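Local coordinates for thiosulfate sulfurtransferase (Pseudomonas aeruginosa, PDB 1YT8), which probably transfers sulfur from thiosulfate to cyanide, as a member of the rhodanese family built from repeated rhodanese-like domains, at residues A385-E390 with R432-C437. Sequence-based numbering, arbitrary orientation.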
loop_
_atom_site.group_PDB
_atom_site.type_symbol
_atom_site.label_atom_id
_atom_site.label_comp_id
_atom_site.label_asym_id
_atom_site.label_seq_id
_atom_site.Cartn_x
_atom_site.Cartn_y
_atom_site.Cartn_z
ATOM N N ALA A 385 -0.874 35.830 1.490
ATOM C CA ALA A 385 -1.285 36.367 2.781
ATOM C C ALA A 385 -1.917 37.743 2.577
ATOM O O ALA A 385 -2.968 38.043 3.146
ATOM C CB ALA A 385 -0.085 36.461 3.724
ATOM N N ASP A 386 -1.279 38.573 1.754
ATOM C CA ASP A 386 -1.804 39.905 1.464
ATOM C C ASP A 386 -3.186 39.800 0.824
ATOM O O ASP A 386 -4.123 40.478 1.241
ATOM C CB ASP A 386 -0.852 40.663 0.533
ATOM C CG ASP A 386 0.329 41.267 1.274
ATOM O OD1 ASP A 386 1.316 41.655 0.611
ATOM O OD2 ASP A 386 0.269 41.367 2.519
ATOM N N TRP A 387 -3.308 38.947 -0.190
ATOM C CA TRP A 387 -4.581 38.744 -0.877
ATOM C C TRP A 387 -5.700 38.392 0.101
ATOM O O TRP A 387 -6.807 38.919 0.007
ATOM C CB TRP A 387 -4.451 37.613 -1.904
ATOM C CG TRP A 387 -3.798 38.007 -3.198
ATOM C CD1 TRP A 387 -2.988 39.085 -3.420
ATOM C CD2 TRP A 387 -3.885 37.306 -4.443
ATOM N NE1 TRP A 387 -2.567 39.099 -4.730
ATOM C CE2 TRP A 387 -3.102 38.020 -5.380
ATOM C CE3 TRP A 387 -4.548 36.142 -4.860
ATOM C CZ2 TRP A 387 -2.965 37.608 -6.712
ATOM C CZ3 TRP A 387 -4.411 35.730 -6.185
ATOM C CH2 TRP A 387 -3.623 36.465 -7.096
ATOM N N LEU A 388 -5.405 37.489 1.032
ATOM C CA LEU A 388 -6.388 37.048 2.014
ATOM C C LEU A 388 -6.825 38.143 2.982
ATOM O O LEU A 388 -7.739 37.939 3.785
ATOM C CB LEU A 388 -5.841 35.844 2.788
ATOM C CG LEU A 388 -5.657 34.581 1.937
ATOM C CD1 LEU A 388 -4.986 33.485 2.755
ATOM C CD2 LEU A 388 -7.013 34.113 1.428
ATOM N N GLY A 389 -6.174 39.299 2.902
ATOM C CA GLY A 389 -6.521 40.411 3.771
ATOM C C GLY A 389 -7.830 41.058 3.354
ATOM O O GLY A 389 -8.390 41.879 4.081
ATOM N N GLU A 390 -8.312 40.688 2.173
ATOM C CA GLU A 390 -9.566 41.206 1.636
ATOM C C GLU A 390 -10.353 40.027 1.078
ATOM O O GLU A 390 -9.769 39.021 0.680
ATOM C CB GLU A 390 -9.297 42.200 0.503
ATOM C CG GLU A 390 -8.424 43.387 0.879
ATOM C CD GLU A 390 -9.032 44.234 1.977
ATOM O OE1 GLU A 390 -10.217 44.614 1.845
ATOM O OE2 GLU A 390 -8.326 44.524 2.968
ATOM N N ARG A 432 -10.786 35.157 -7.650
ATOM C CA ARG A 432 -9.581 34.424 -8.011
ATOM C C ARG A 432 -9.395 33.216 -7.096
ATOM O O ARG A 432 -9.777 33.246 -5.924
ATOM C CB ARG A 432 -8.366 35.346 -7.904
ATOM C CG ARG A 432 -8.262 36.047 -6.557
ATOM C CD ARG A 432 -7.356 37.269 -6.615
ATOM N NE ARG A 432 -7.296 37.956 -5.327
ATOM C CZ ARG A 432 -6.679 39.117 -5.122
ATOM N NH1 ARG A 432 -6.065 39.731 -6.124
ATOM N NH2 ARG A 432 -6.673 39.666 -3.913
ATOM N N TYR A 433 -8.803 32.160 -7.641
ATOM C CA TYR A 433 -8.556 30.937 -6.886
ATOM C C TYR A 433 -7.066 30.686 -6.738
ATOM O O TYR A 433 -6.285 30.967 -7.647
ATOM C CB TYR A 433 -9.162 29.730 -7.605
ATOM C CG TYR A 433 -10.668 29.699 -7.654
ATOM C CD1 TYR A 433 -11.406 29.050 -6.663
ATOM C CD2 TYR A 433 -11.357 30.296 -8.706
ATOM C CE1 TYR A 433 -12.797 28.995 -6.725
ATOM C CE2 TYR A 433 -12.743 30.250 -8.776
ATOM C CZ TYR A 433 -13.458 29.598 -7.785
ATOM O OH TYR A 433 -14.828 29.563 -7.863
ATOM N N VAL A 434 -6.681 30.150 -5.586
ATOM C CA VAL A 434 -5.297 29.803 -5.319
ATOM C C VAL A 434 -5.346 28.351 -4.851
ATOM O O VAL A 434 -6.036 28.029 -3.884
ATOM C CB VAL A 434 -4.681 30.683 -4.216
ATOM C CG1 VAL A 434 -3.258 30.211 -3.923
ATOM C CG2 VAL A 434 -4.664 32.145 -4.664
ATOM N N LEU A 435 -4.634 27.476 -5.552
ATOM C CA LEU A 435 -4.638 26.057 -5.209
ATOM C C LEU A 435 -3.389 25.649 -4.435
ATOM O O LEU A 435 -2.290 26.133 -4.705
ATOM C CB LEU A 435 -4.749 25.215 -6.485
ATOM C CG LEU A 435 -5.720 25.724 -7.563
ATOM C CD1 LEU A 435 -5.785 24.694 -8.680
ATOM C CD2 LEU A 435 -7.108 25.971 -6.983
ATOM N N THR A 436 -3.561 24.750 -3.471
ATOM C CA THR A 436 -2.436 24.287 -2.677
ATOM C C THR A 436 -2.596 22.824 -2.276
ATOM O O THR A 436 -3.631 22.203 -2.508
ATOM C CB THR A 436 -2.277 25.133 -1.384
ATOM O OG1 THR A 436 -1.035 24.812 -0.741
ATOM C CG2 THR A 436 -3.417 24.846 -0.411
ATOM N N CYS A 437 -1.535 22.289 -1.693
ATOM C CA CYS A 437 -1.487 20.930 -1.171
ATOM C C CYS A 437 -0.154 20.902 -0.441
ATOM O O CYS A 437 0.487 21.948 -0.296
ATOM C CB CYS A 437 -1.550 19.869 -2.285
ATOM S SG CYS A 437 -0.155 19.780 -3.424
HETATM O O HOH W 1 -8.788 38.736 -1.971
#
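R432 lays its guanidinium flat over one face of the W387 indole, the two planes only 5° apart. Its CZ stands 3.6 Å from the centroid of the five-membered ring of W387, a cation-pi contact over the face. R432 NH2 lies over W387 CG and close to CB, where the ring joins its side-chain stem; NH1 lies above CE2, and R432 NE comes within 3.3 Å of W387 CE3. The aliphatic part joins in: R432 CD sits 3.7 Å from the centroid of the six-membered ring of W387 as a CH-pi contact. R432 CG is wedged between its backbone N and carbonyl carbon (chi1 52°), and from there the chain runs extended to NE, which carries the charged group out across the indole.

Polar partners probably help to fix the guanidinium's rotation, chiefly the hydrogen bond from NE to T393 OG1 on the adjacent strand 393-397. R432 NH2 also donates to a water at 3.0 Å, and the same water lies 2.8 Å from W387 O, close enough to link the arginine to that carbonyl.

The apolar part is smaller. V434, two residues along on the same side of the strand, brings CG2 to 3.9 Å from W387 CZ3, and F459 meets the indole edge-to-face.

This is helix-on-sheet packing in the alpha/beta rhodanese fold: W387, on helix 381-387, is fastened to the start of strand 432-436, the central strand of its parallel sheet.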